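FAD-dependent pyridine nucleotide-disulphide oxidoreductase (PDB 3IWA) probably uses a bound FAD to pass electrons from a reduced pyridine nucleotide to a disulphide or related acceptor. Local coordinates at residues E229-N232 with A236-I239; A125-P128 with G132-L135; E173-L178 with I184-V189; A192-I195 with F199-K202. All coordinates share one frame; numbering follows the deposited sequence.

Interaction 1 of 4, residues E229-N232 with A236-I239. With CA (calcium ion), chain B.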
ATOM      1  N   GLU A 229     -37.268   4.067  26.796  1.00 49.11           N
ATOM      2  CA  GLU A 229     -38.434   3.610  27.531  1.00 50.73           C
ATOM      3  C   GLU A 229     -38.403   2.103  27.708  1.00 52.63           C
ATOM      4  O   GLU A 229     -38.006   1.364  26.775  1.00 52.81           O
ATOM      5  CB  GLU A 229     -39.713   4.040  26.821  1.00 50.66           C
ATOM      6  CG  GLU A 229     -40.236   5.338  27.393  1.00 49.76           C
ATOM      7  CD  GLU A 229     -41.308   5.996  26.585  1.00 49.69           C
ATOM      8  OE1 GLU A 229     -42.098   5.287  25.931  1.00 48.14           O
ATOM      9  OE2 GLU A 229     -41.363   7.253  26.653  1.00 50.73           O
ATOM     10  N   GLY A 230     -38.801   1.666  28.912  1.00 53.54           N
ATOM     11  CA  GLY A 230     -38.692   0.269  29.324  1.00 54.55           C
ATOM     12  C   GLY A 230     -39.943  -0.396  29.896  1.00 55.71           C
ATOM     13  O   GLY A 230     -40.871   0.292  30.380  1.00 54.42           O
ATOM     14  N   GLU A 231     -39.927  -1.740  29.871  1.00 57.03           N
ATOM     15  CA  GLU A 231     -41.032  -2.575  30.370  1.00 58.27           C
ATOM     16  C   GLU A 231     -40.744  -3.463  31.591  1.00 59.48           C
ATOM     17  O   GLU A 231     -41.508  -3.448  32.553  1.00 60.45           O
ATOM     18  CB  GLU A 231     -41.658  -3.383  29.230  1.00 58.30           C
ATOM     19  CG  GLU A 231     -42.255  -2.492  28.099  1.00 58.44           C
ATOM     20  CD  GLU A 231     -43.389  -1.551  28.563  1.00 59.52           C
ATOM     21  OE1 GLU A 231     -43.640  -1.414  29.794  1.00 59.58           O
ATOM     22  OE2 GLU A 231     -44.057  -0.938  27.694  1.00 59.81           O
ATOM     23  N   ASN A 232     -39.662  -4.226  31.613  1.00 60.14           N
ATOM     24  CA  ASN A 232     -39.390  -4.992  32.846  1.00 59.99           C
ATOM     25  C   ASN A 232     -38.244  -4.419  33.662  1.00 59.17           C
ATOM     26  O   ASN A 232     -37.610  -5.152  34.402  1.00 59.68           O
ATOM     27  CB  ASN A 232     -39.066  -6.449  32.494  1.00 60.28           C
ATOM     28  N   ALA A 236     -37.457  -1.236  25.877  1.00 47.53           N
ATOM     29  CA  ALA A 236     -38.468  -1.624  24.903  1.00 46.88           C
ATOM     30  C   ALA A 236     -38.630  -0.592  23.772  1.00 46.82           C
ATOM     31  O   ALA A 236     -39.123  -0.933  22.679  1.00 46.66           O
ATOM     32  CB  ALA A 236     -39.808  -1.830  25.615  1.00 47.00           C
ATOM     33  N   ARG A 237     -38.278   0.671  24.035  1.00 46.02           N
ATOM     34  CA  ARG A 237     -38.442   1.722  23.034  1.00 45.78           C
ATOM     35  C   ARG A 237     -37.326   2.777  23.119  1.00 44.24           C
ATOM     36  O   ARG A 237     -36.882   3.143  24.202  1.00 43.78           O
ATOM     37  CB  ARG A 237     -39.808   2.401  23.193  1.00 46.45           C
ATOM     38  CG  ARG A 237     -41.019   1.491  22.970  1.00 48.67           C
ATOM     39  CD  ARG A 237     -42.339   2.219  23.269  1.00 52.37           C
ATOM     40  NE  ARG A 237     -42.440   2.599  24.693  1.00 55.92           N
ATOM     41  CZ  ARG A 237     -42.759   1.761  25.689  1.00 56.66           C
ATOM     42  NH1 ARG A 237     -42.812   2.205  26.947  1.00 58.33           N
ATOM     43  NH2 ARG A 237     -43.020   0.478  25.442  1.00 55.96           N
ATOM     44  N   VAL A 238     -36.866   3.242  21.962  1.00 42.71           N
ATOM     45  CA  VAL A 238     -36.006   4.437  21.892  1.00 41.49           C
ATOM     46  C   VAL A 238     -36.812   5.622  21.353  1.00 40.90           C
ATOM     47  O   VAL A 238     -37.403   5.568  20.286  1.00 39.66           O
ATOM     48  CB  VAL A 238     -34.779   4.228  20.972  1.00 41.19           C
ATOM     49  CG1 VAL A 238     -33.899   5.511  20.947  1.00 37.87           C
ATOM     50  CG2 VAL A 238     -33.996   2.971  21.396  1.00 39.72           C
ATOM     51  N   ILE A 239     -36.832   6.708  22.093  1.00 41.74           N
ATOM     52  CA  ILE A 239     -37.547   7.911  21.621  1.00 42.19           C
ATOM     53  C   ILE A 239     -36.505   8.867  21.133  1.00 42.19           C
ATOM     54  O   ILE A 239     -35.637   9.253  21.886  1.00 41.17           O
ATOM     55  CB  ILE A 239     -38.394   8.618  22.745  1.00 41.88           C
ATOM     56  CG1 ILE A 239     -39.153   7.565  23.575  1.00 42.60           C
ATOM     57  CG2 ILE A 239     -39.317   9.680  22.115  1.00 39.91           C
ATOM     58  CD1 ILE A 239     -40.052   6.620  22.734  1.00 40.85           C
TER
HETATM   59 CA    CA B 472     -45.294   0.371  29.750  1.00 58.81          CA
HETATM   60  O   HOH W   1     -43.060   1.347  30.064  1.00 39.88           O
HETATM   61  O   HOH W   2     -47.644  -0.883  29.607  1.00 41.14           O
HETATM   62  O   HOH W   3     -46.322   0.889  27.652  1.00 39.56           O

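Interaction 2 of 4, residues A125-P128 with G132-L135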
ATOM      1  N   ALA A 125     -17.924   3.787  27.112  1.00 51.37           N
ATOM      2  CA  ALA A 125     -18.906   4.308  26.184  1.00 52.14           C
ATOM      3  C   ALA A 125     -19.414   5.671  26.663  1.00 53.27           C
ATOM      4  O   ALA A 125     -19.704   5.863  27.863  1.00 53.00           O
ATOM      5  CB  ALA A 125     -20.067   3.307  26.002  1.00 51.38           C
ATOM      6  N   ASN A 126     -19.451   6.629  25.738  1.00 54.45           N
ATOM      7  CA  ASN A 126     -20.146   7.886  25.997  1.00 56.38           C
ATOM      8  C   ASN A 126     -21.664   7.594  26.102  1.00 57.31           C
ATOM      9  O   ASN A 126     -22.266   6.893  25.254  1.00 56.77           O
ATOM     10  CB  ASN A 126     -19.871   8.922  24.902  1.00 56.63           C
ATOM     11  CG  ASN A 126     -18.455   9.527  24.971  1.00 58.41           C
ATOM     12  OD1 ASN A 126     -17.678   9.272  25.895  1.00 60.77           O
ATOM     13  ND2 ASN A 126     -18.133  10.351  23.979  1.00 61.12           N
ATOM     14  N   ARG A 127     -22.266   8.113  27.161  1.00 58.36           N
ATOM     15  CA  ARG A 127     -23.674   7.834  27.461  1.00 59.41           C
ATOM     16  C   ARG A 127     -24.410   9.158  27.485  1.00 59.33           C
ATOM     17  O   ARG A 127     -24.055  10.013  28.271  1.00 58.91           O
ATOM     18  CB  ARG A 127     -23.775   7.133  28.819  1.00 59.64           C
ATOM     19  CG  ARG A 127     -24.569   5.858  28.794  1.00 61.68           C
ATOM     20  CD  ARG A 127     -23.839   4.731  29.503  1.00 62.26           C
ATOM     21  NE  ARG A 127     -24.736   3.583  29.665  1.00 64.06           N
ATOM     22  CZ  ARG A 127     -24.346   2.333  29.902  1.00 62.93           C
ATOM     23  NH1 ARG A 127     -25.259   1.373  30.025  1.00 63.44           N
ATOM     24  NH2 ARG A 127     -23.056   2.036  30.006  1.00 62.41           N
ATOM     25  N   PRO A 128     -25.407   9.346  26.594  1.00 60.14           N
ATOM     26  CA  PRO A 128     -26.228  10.555  26.617  1.00 60.44           C
ATOM     27  C   PRO A 128     -26.906  10.733  27.976  1.00 60.49           C
ATOM     28  O   PRO A 128     -27.387   9.754  28.539  1.00 59.18           O
ATOM     29  CB  PRO A 128     -27.292  10.286  25.552  1.00 60.59           C
ATOM     30  CG  PRO A 128     -26.724   9.292  24.673  1.00 60.71           C
ATOM     31  CD  PRO A 128     -25.816   8.442  25.506  1.00 60.14           C
ATOM     32  N   GLY A 132     -33.370   6.381  31.238  1.00 58.81           N
ATOM     33  CA  GLY A 132     -33.454   4.995  30.786  1.00 58.24           C
ATOM     34  C   GLY A 132     -32.140   4.397  30.308  1.00 57.85           C
ATOM     35  O   GLY A 132     -32.098   3.259  29.855  1.00 56.34           O
ATOM     36  N   MET A 133     -31.053   5.148  30.443  1.00 58.22           N
ATOM     37  CA  MET A 133     -29.730   4.639  30.071  1.00 58.72           C
ATOM     38  C   MET A 133     -29.206   3.590  31.072  1.00 59.80           C
ATOM     39  O   MET A 133     -28.024   3.206  31.015  1.00 60.73           O
ATOM     40  CB  MET A 133     -28.738   5.804  29.897  1.00 57.94           C
ATOM     41  CG  MET A 133     -28.854   6.500  28.524  1.00 56.34           C
ATOM     42  SD  MET A 133     -28.240   5.497  27.155  1.00 47.97           S
ATOM     43  CE  MET A 133     -29.255   6.091  25.807  1.00 49.96           C
ATOM     44  N   ASP A 134     -30.089   3.141  31.973  1.00 60.29           N
ATOM     45  CA  ASP A 134     -29.794   2.129  33.002  1.00 60.77           C
ATOM     46  C   ASP A 134     -30.569   0.829  32.806  1.00 59.70           C
ATOM     47  O   ASP A 134     -30.453  -0.073  33.624  1.00 60.32           O
ATOM     48  CB  ASP A 134     -30.102   2.675  34.413  1.00 61.43           C
ATOM     49  CG  ASP A 134     -31.562   3.160  34.569  1.00 64.23           C
ATOM     50  OD1 ASP A 134     -32.208   2.784  35.583  1.00 67.02           O
ATOM     51  OD2 ASP A 134     -32.063   3.905  33.681  1.00 65.43           O
ATOM     52  N   LEU A 135     -31.345   0.723  31.731  1.00 58.41           N
ATOM     53  CA  LEU A 135     -32.202  -0.440  31.535  1.00 57.43           C
ATOM     54  C   LEU A 135     -31.389  -1.617  31.057  1.00 56.91           C
ATOM     55  O   LEU A 135     -30.341  -1.456  30.430  1.00 57.35           O
ATOM     56  CB  LEU A 135     -33.296  -0.145  30.511  1.00 57.34           C
ATOM     57  CG  LEU A 135     -34.323   0.927  30.879  1.00 56.86           C
ATOM     58  CD1 LEU A 135     -35.076   1.325  29.644  1.00 56.89           C
ATOM     59  CD2 LEU A 135     -35.268   0.426  31.978  1.00 57.32           C
TER

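Interaction 3 of 4, residues E173-L178 with I184-V189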
ATOM      1  N   GLU A 173     -20.372  -1.757  11.875  1.00 46.59           N
ATOM      2  CA  GLU A 173     -20.010  -3.192  11.922  1.00 48.41           C
ATOM      3  C   GLU A 173     -21.077  -4.007  12.672  1.00 47.61           C
ATOM      4  O   GLU A 173     -21.388  -5.118  12.273  1.00 46.14           O
ATOM      5  CB  GLU A 173     -18.634  -3.429  12.569  1.00 49.47           C
ATOM      6  CG  GLU A 173     -17.435  -2.689  11.913  1.00 54.65           C
ATOM      7  CD  GLU A 173     -16.660  -3.570  10.943  1.00 61.39           C
ATOM      8  OE1 GLU A 173     -17.250  -3.980   9.908  1.00 65.87           O
ATOM      9  OE2 GLU A 173     -15.460  -3.847  11.214  1.00 65.00           O
ATOM     10  N   MET A 174     -21.604  -3.450  13.769  1.00 47.73           N
ATOM     11  CA  MET A 174     -22.653  -4.121  14.537  1.00 47.96           C
ATOM     12  C   MET A 174     -23.939  -4.179  13.698  1.00 47.51           C
ATOM     13  O   MET A 174     -24.601  -5.206  13.674  1.00 45.82           O
ATOM     14  CB  MET A 174     -22.928  -3.424  15.880  1.00 48.09           C
ATOM     15  CG  MET A 174     -21.887  -3.667  16.980  1.00 49.74           C
ATOM     16  SD  MET A 174     -21.934  -5.288  17.766  1.00 51.00           S
ATOM     17  CE  MET A 174     -23.541  -5.894  17.292  1.00 43.50           C
ATOM     18  N   ALA A 175     -24.277  -3.089  13.012  1.00 47.51           N
ATOM     19  CA  ALA A 175     -25.495  -3.080  12.169  1.00 48.47           C
ATOM     20  C   ALA A 175     -25.504  -4.283  11.240  1.00 49.03           C
ATOM     21  O   ALA A 175     -26.478  -5.031  11.160  1.00 48.06           O
ATOM     22  CB  ALA A 175     -25.588  -1.799  11.347  1.00 47.91           C
ATOM     23  N   VAL A 176     -24.381  -4.425  10.536  1.00 50.21           N
ATOM     24  CA  VAL A 176     -24.178  -5.451   9.525  1.00 50.90           C
ATOM     25  C   VAL A 176     -24.214  -6.847  10.155  1.00 51.05           C
ATOM     26  O   VAL A 176     -24.926  -7.699   9.687  1.00 51.07           O
ATOM     27  CB  VAL A 176     -22.835  -5.221   8.791  1.00 51.28           C
ATOM     28  CG1 VAL A 176     -22.466  -6.422   7.918  1.00 51.78           C
ATOM     29  CG2 VAL A 176     -22.896  -3.937   7.959  1.00 51.99           C
ATOM     30  N   SER A 177     -23.485  -7.057  11.240  1.00 51.27           N
ATOM     31  CA  SER A 177     -23.471  -8.350  11.911  1.00 52.04           C
ATOM     32  C   SER A 177     -24.836  -8.803  12.384  1.00 51.75           C
ATOM     33  O   SER A 177     -25.206  -9.958  12.185  1.00 51.28           O
ATOM     34  CB  SER A 177     -22.572  -8.313  13.131  1.00 52.52           C
ATOM     35  OG  SER A 177     -21.216  -8.310  12.743  1.00 54.98           O
ATOM     36  N   LEU A 178     -25.554  -7.908  13.052  1.00 51.65           N
ATOM     37  CA  LEU A 178     -26.860  -8.247  13.594  1.00 51.86           C
ATOM     38  C   LEU A 178     -27.816  -8.589  12.459  1.00 53.08           C
ATOM     39  O   LEU A 178     -28.496  -9.602  12.531  1.00 52.86           O
ATOM     40  CB  LEU A 178     -27.434  -7.133  14.486  1.00 51.37           C
ATOM     41  CG  LEU A 178     -26.624  -6.746  15.737  1.00 50.34           C
ATOM     42  CD1 LEU A 178     -27.282  -5.630  16.535  1.00 46.74           C
ATOM     43  CD2 LEU A 178     -26.397  -7.953  16.627  1.00 50.17           C
ATOM     44  N   ILE A 184     -31.720  -9.862  12.474  1.00 56.46           N
ATOM     45  CA  ILE A 184     -32.314  -8.928  13.408  1.00 54.78           C
ATOM     46  C   ILE A 184     -32.692  -7.662  12.660  1.00 53.45           C
ATOM     47  O   ILE A 184     -31.901  -7.134  11.883  1.00 54.23           O
ATOM     48  CB  ILE A 184     -31.320  -8.610  14.551  1.00 54.36           C
ATOM     49  CG1 ILE A 184     -31.056  -9.873  15.385  1.00 55.04           C
ATOM     50  CG2 ILE A 184     -31.861  -7.532  15.428  1.00 53.89           C
ATOM     51  CD1 ILE A 184     -29.873  -9.767  16.362  1.00 55.50           C
ATOM     52  N   ASP A 185     -33.910  -7.189  12.889  1.00 51.89           N
ATOM     53  CA  ASP A 185     -34.357  -5.863  12.435  1.00 50.90           C
ATOM     54  C   ASP A 185     -33.530  -4.739  13.074  1.00 48.71           C
ATOM     55  O   ASP A 185     -33.575  -4.517  14.290  1.00 47.24           O
ATOM     56  CB  ASP A 185     -35.843  -5.681  12.759  1.00 51.85           C
ATOM     57  CG  ASP A 185     -36.453  -4.430  12.098  1.00 54.08           C
ATOM     58  OD1 ASP A 185     -35.771  -3.384  11.968  1.00 57.26           O
ATOM     59  OD2 ASP A 185     -37.631  -4.502  11.720  1.00 57.13           O
ATOM     60  N   THR A 186     -32.774  -4.042  12.233  1.00 47.04           N
ATOM     61  CA  THR A 186     -31.712  -3.169  12.694  1.00 45.65           C
ATOM     62  C   THR A 186     -31.857  -1.770  12.151  1.00 43.33           C
ATOM     63  O   THR A 186     -32.062  -1.585  10.957  1.00 42.73           O
ATOM     64  CB  THR A 186     -30.342  -3.754  12.308  1.00 46.26           C
ATOM     65  OG1 THR A 186     -30.295  -5.114  12.738  1.00 48.53           O
ATOM     66  CG2 THR A 186     -29.214  -3.014  12.995  1.00 47.61           C
ATOM     67  N   THR A 187     -31.737  -0.796  13.051  1.00 41.43           N
ATOM     68  CA  THR A 187     -31.807   0.631  12.727  1.00 41.10           C
ATOM     69  C   THR A 187     -30.608   1.353  13.338  1.00 40.19           C
ATOM     70  O   THR A 187     -30.261   1.127  14.494  1.00 40.71           O
ATOM     71  CB  THR A 187     -33.077   1.259  13.284  1.00 40.76           C
ATOM     72  OG1 THR A 187     -34.187   0.448  12.902  1.00 42.69           O
ATOM     73  CG2 THR A 187     -33.270   2.687  12.783  1.00 40.04           C
ATOM     74  N   VAL A 188     -29.962   2.200  12.550  1.00 39.90           N
ATOM     75  CA  VAL A 188     -28.862   3.038  13.040  1.00 38.70           C
ATOM     76  C   VAL A 188     -29.397   4.430  13.188  1.00 38.12           C
ATOM     77  O   VAL A 188     -30.048   4.920  12.301  1.00 38.24           O
ATOM     78  CB  VAL A 188     -27.636   3.066  12.088  1.00 38.63           C
ATOM     79  CG1 VAL A 188     -26.577   3.994  12.640  1.00 38.32           C
ATOM     80  CG2 VAL A 188     -27.060   1.696  11.895  1.00 36.55           C
ATOM     81  N   VAL A 189     -29.136   5.044  14.334  1.00 38.19           N
ATOM     82  CA  VAL A 189     -29.508   6.416  14.600  1.00 37.59           C
ATOM     83  C   VAL A 189     -28.247   7.231  14.909  1.00 37.90           C
ATOM     84  O   VAL A 189     -27.535   6.951  15.842  1.00 37.26           O
ATOM     85  CB  VAL A 189     -30.523   6.512  15.800  1.00 37.41           C
ATOM     86  CG1 VAL A 189     -30.804   7.988  16.166  1.00 35.86           C
ATOM     87  CG2 VAL A 189     -31.823   5.735  15.478  1.00 36.28           C
TER

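Interaction 4 of 4, residues A192-I195 with F199-K202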
ATOM      1  N   ALA A 192     -24.989  13.187  13.970  1.00 42.02           N
ATOM      2  CA  ALA A 192     -24.381  13.986  12.890  1.00 41.21           C
ATOM      3  C   ALA A 192     -25.195  13.831  11.605  1.00 41.01           C
ATOM      4  O   ALA A 192     -25.928  12.848  11.428  1.00 40.43           O
ATOM      5  CB  ALA A 192     -22.917  13.582  12.671  1.00 40.35           C
ATOM      6  N   ASP A 193     -25.062  14.786  10.693  1.00 41.42           N
ATOM      7  CA  ASP A 193     -25.807  14.730   9.423  1.00 41.54           C
ATOM      8  C   ASP A 193     -25.321  13.651   8.453  1.00 40.04           C
ATOM      9  O   ASP A 193     -25.766  13.609   7.301  1.00 38.70           O
ATOM     10  CB  ASP A 193     -25.778  16.090   8.724  1.00 42.71           C
ATOM     11  CG  ASP A 193     -24.365  16.495   8.238  1.00 46.62           C
ATOM     12  OD1 ASP A 193     -23.456  15.628   8.171  1.00 50.97           O
ATOM     13  OD2 ASP A 193     -24.163  17.699   7.907  1.00 52.07           O
ATOM     14  N   GLN A 194     -24.376  12.824   8.891  1.00 38.09           N
ATOM     15  CA  GLN A 194     -23.912  11.732   8.078  1.00 38.23           C
ATOM     16  C   GLN A 194     -23.482  10.587   8.979  1.00 38.50           C
ATOM     17  O   GLN A 194     -23.102  10.814  10.110  1.00 39.05           O
ATOM     18  CB  GLN A 194     -22.728  12.192   7.203  1.00 37.84           C
ATOM     19  CG  GLN A 194     -21.531  12.749   7.993  1.00 37.97           C
ATOM     20  CD  GLN A 194     -20.251  12.842   7.169  1.00 37.00           C
ATOM     21  OE1 GLN A 194     -19.943  13.891   6.619  1.00 36.19           O
ATOM     22  NE2 GLN A 194     -19.525  11.724   7.051  1.00 33.25           N
ATOM     23  N   ILE A 195     -23.541   9.360   8.470  1.00 38.58           N
ATOM     24  CA  ILE A 195     -22.866   8.245   9.095  1.00 38.51           C
ATOM     25  C   ILE A 195     -21.372   8.343   8.799  1.00 38.78           C
ATOM     26  O   ILE A 195     -20.955   9.090   7.899  1.00 39.89           O
ATOM     27  CB  ILE A 195     -23.435   6.879   8.634  1.00 38.85           C
ATOM     28  CG1 ILE A 195     -23.197   6.658   7.137  1.00 38.18           C
ATOM     29  CG2 ILE A 195     -24.950   6.751   9.055  1.00 39.01           C
ATOM     30  CD1 ILE A 195     -23.348   5.211   6.715  1.00 36.82           C
ATOM     31  N   PHE A 199     -14.616   9.935   9.401  1.00 41.77           N
ATOM     32  CA  PHE A 199     -13.933   8.837   8.711  1.00 42.69           C
ATOM     33  C   PHE A 199     -14.087   8.874   7.176  1.00 41.81           C
ATOM     34  O   PHE A 199     -13.114   8.615   6.470  1.00 41.92           O
ATOM     35  CB  PHE A 199     -14.423   7.489   9.220  1.00 43.87           C
ATOM     36  CG  PHE A 199     -13.862   7.094  10.580  1.00 48.57           C
ATOM     37  CD1 PHE A 199     -13.140   5.917  10.725  1.00 50.96           C
ATOM     38  CD2 PHE A 199     -14.073   7.891  11.710  1.00 52.47           C
ATOM     39  CE1 PHE A 199     -12.627   5.547  11.951  1.00 53.45           C
ATOM     40  CE2 PHE A 199     -13.559   7.528  12.950  1.00 53.25           C
ATOM     41  CZ  PHE A 199     -12.833   6.351  13.068  1.00 53.86           C
ATOM     42  N   THR A 200     -15.298   9.144   6.671  1.00 40.41           N
ATOM     43  CA  THR A 200     -15.495   9.456   5.260  1.00 39.83           C
ATOM     44  C   THR A 200     -16.099  10.848   5.118  1.00 39.01           C
ATOM     45  O   THR A 200     -16.677  11.366   6.069  1.00 39.44           O
ATOM     46  CB  THR A 200     -16.409   8.464   4.544  1.00 39.86           C
ATOM     47  OG1 THR A 200     -17.751   8.715   4.950  1.00 41.53           O
ATOM     48  CG2 THR A 200     -16.027   7.016   4.835  1.00 38.18           C
ATOM     49  N   SER A 201     -15.963  11.456   3.935  1.00 37.96           N
ATOM     50  CA  SER A 201     -16.715  12.695   3.619  1.00 37.82           C
ATOM     51  C   SER A 201     -18.229  12.440   3.583  1.00 37.39           C
ATOM     52  O   SER A 201     -18.668  11.300   3.491  1.00 37.29           O
ATOM     53  CB  SER A 201     -16.305  13.269   2.246  1.00 37.49           C
ATOM     54  OG  SER A 201     -16.748  12.398   1.204  1.00 36.66           O
ATOM     55  N   LYS A 202     -19.016  13.506   3.608  1.00 38.52           N
ATOM     56  CA  LYS A 202     -20.482  13.412   3.427  1.00 40.17           C
ATOM     57  C   LYS A 202     -20.857  12.716   2.114  1.00 39.87           C
ATOM     58  O   LYS A 202     -21.651  11.775   2.097  1.00 40.20           O
ATOM     59  CB  LYS A 202     -21.101  14.814   3.485  1.00 41.71           C
ATOM     60  CG  LYS A 202     -22.587  14.816   3.825  1.00 45.58           C
ATOM     61  CD  LYS A 202     -23.123  16.206   4.180  1.00 49.76           C
ATOM     62  CE  LYS A 202     -24.672  16.239   4.036  1.00 53.02           C
ATOM     63  NZ  LYS A 202     -25.216  17.636   3.896  1.00 54.36           N
TER

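Interaction 1 of 4, residues E229-N232 with A236-I239
A classic beta bulge marks the end of the hairpin formed by strands 225-230 and 235-240, where Ala236 and Arg237 both face Glu229 of the antiparallel partner strand. The carbonyl O of Glu229 takes two backbone donors, Ala236 N at 2.8 Å and Arg237 N, while Glu229 N returns a nearly straight bond to Arg237 O (173° at the hydrogen). Glu229 and Arg237 form a hydrogen-bonded pair with their side chains on one face of the sheet, and there the arginine is held by two carboxylates. Its NE lies 3.0 Å from Glu229 OE1, which meets it with the anti lone pair and lies in the guanidinium plane; NH1 reaches the same oxygen weakly. At another edge, NH2 donates to Glu231 OE2 over 2.9 Å, arriving from above that carboxylate. Both carboxylates are turned about 60° from the guanidinium, whose chain bends at chi3 (-64°) to bring its nitrogens between the two carboxylates. Glu229 OE2 rests against Ile239 CG1 and is also paired in a salt bridge with Arg227. Glu231 lays its CG on Ala236 CB, 3.5 Å away, and from there a bend at chi2 carries its carboxylate out to a calcium ion, bound through OE1 at 2.4 Å and OE2 at 2.7 Å. Three waters add to the metal shell, and one of them also bonds to Gly230 O and Arg237 NH1. Sharing OE2 between arginine and calcium probably stabilises its negative charge. The whole is a bulged antiparallel hairpin with a calcium site at its exposed end.

Interaction 2 of 4, residues A125-P128 with G132-L135
Met133 lays its thioether against the ring of Pro128 and the Arg127 chain near CG, crossing the proline at about a right angle and the arginine at a slant. Its side chain bends at chi2 (-71°), which folds the sulfur back toward the 125-128 segment. CG of Met133 sits 3.6 Å from Pro128 O. Beyond it, SD lies 4.0 Å from Arg127 CG and 4.2 Å from Pro128 CD, while the terminal CE meets the same proline CD at a like distance. Sulfur and methyl thus both lie against one corner of the ring. The far end of Arg127 takes a different course: it runs on past the sulfur to the backbone of the methionine, where NH1 makes a weak hydrogen bond to Met133 O, 3.5 Å long and bent to 139° at the hydrogen. The guanidinium approaches this oxygen obliquely. On the other segment the backbone is held by a type I beta turn from Gly132 to Leu135, closed by Leu135 N on Gly132 O at 3.2 Å, with Met133 in its second position. Leu252, in strand 249-252, touches both Arg127 and Met133, and Pro140 of strand 138-140 adds a further neighbour for the arginine. This is modest, largely apolar packing within the surface loop that joins strand 123-125 to strand 138-140, with a type I turn on its return limb.

Interaction 3 of 4, residues E173-L178 with I184-V189
Leu178 meets Ile184 and Thr186 where helix 169-182 packs on strand 185-189. Its CB lies 3.9 Å from Thr186 OG1 and 4.1 Å from Ile184 CD1. Past CG, set beside the backbone N (chi1 -61°), the CD2 branch makes the contact, reaching Ile184 CD1 at 3.9 Å as the two side chains cross at a slant. The backbone of the same residue joins in: Ile184 N donates to Leu178 O over 3.2 Å, coming from above the carbonyl plane. One turn back, Ala175 offers its CA to Thr186 CG2 at 3.8 Å and its CB to Val188 CG2. Thr186 presents both branches to the helix, and its OG1 donates a 2.7 Å bond to the carbonyl O of Ile184. The axes of segments 173-178 and 185-189 run nearly antiparallel, 168° apart and 8.4 Å at closest approach. Strand 161-165, helix 169-182 and strand 185-189 form a beta-alpha-beta unit of the Rossmann type. Strand 185-189 lies between 161-165 and 218-220 in the parallel sheet, and Leu178 also touches Ala162 and Ile154, while helix 144-153 flanks Met174.

Interaction 4 of 4, residues A192-I195 with F199-K202
Gln194 carries the contact through its terminal amide, which reaches across to the backbone of Thr200 and Lys202. NE2 donates to Thr200 O at 3.0 Å, with 156° at the hydrogen, approaching from above the carbonyl plane; its second bond goes to Ile195 O, 3.1 Å away. Both acceptors lie close to the amide plane, so the pair fixes the rotation of the group. OE1 comes within 3.2 Å of Lys202 N, but at too poor an angle for a hydrogen bond; that N-H goes to Glu357 of helix 356-361, which also touches Gln194. With CG set between its backbone N and carbonyl carbon (chi1 58°), the extended Gln194 chain reaches the far segment. Around this core, Thr200 OG1 bonds to Ser201 O, and Ser201 takes the N-cap position, its OG bonded to Leu204 N and to Gln389. Farther out, the aliphatic part of Lys202 crosses Asp193 at about a right angle, and its NZ stays 4.1 Å from Asp193 OD2, too far for a salt bridge. A buried amide thus spends both N-H groups on carbonyls, one in its own segment and one across the contact, tying the loop's two limbs together, while the exposed charges probably attract only weakly.

Buried contacts and surface ones differ in chemistry here. Interaction 3 is a core contact, mainly apolar with one backbone hydrogen bond, within a beta-alpha-beta unit; interaction 4 is also mostly buried but relies on a polar amide, and follows directly in sequence, in the loop after strand 185-189, about 17 Å away between centres. Interactions 1 and 2 lie at the surface: the first is rich in salt bridges and holds calcium, the second is weakly bonded and mostly apolar. These two touch, Leu135 CD1 packing 3.8 Å from Gly230 CA, so the hairpin end and the loop before strand 138-140 are in contact. Interactions 1 and 3 come within about 6 Å at their nearest atoms without touching.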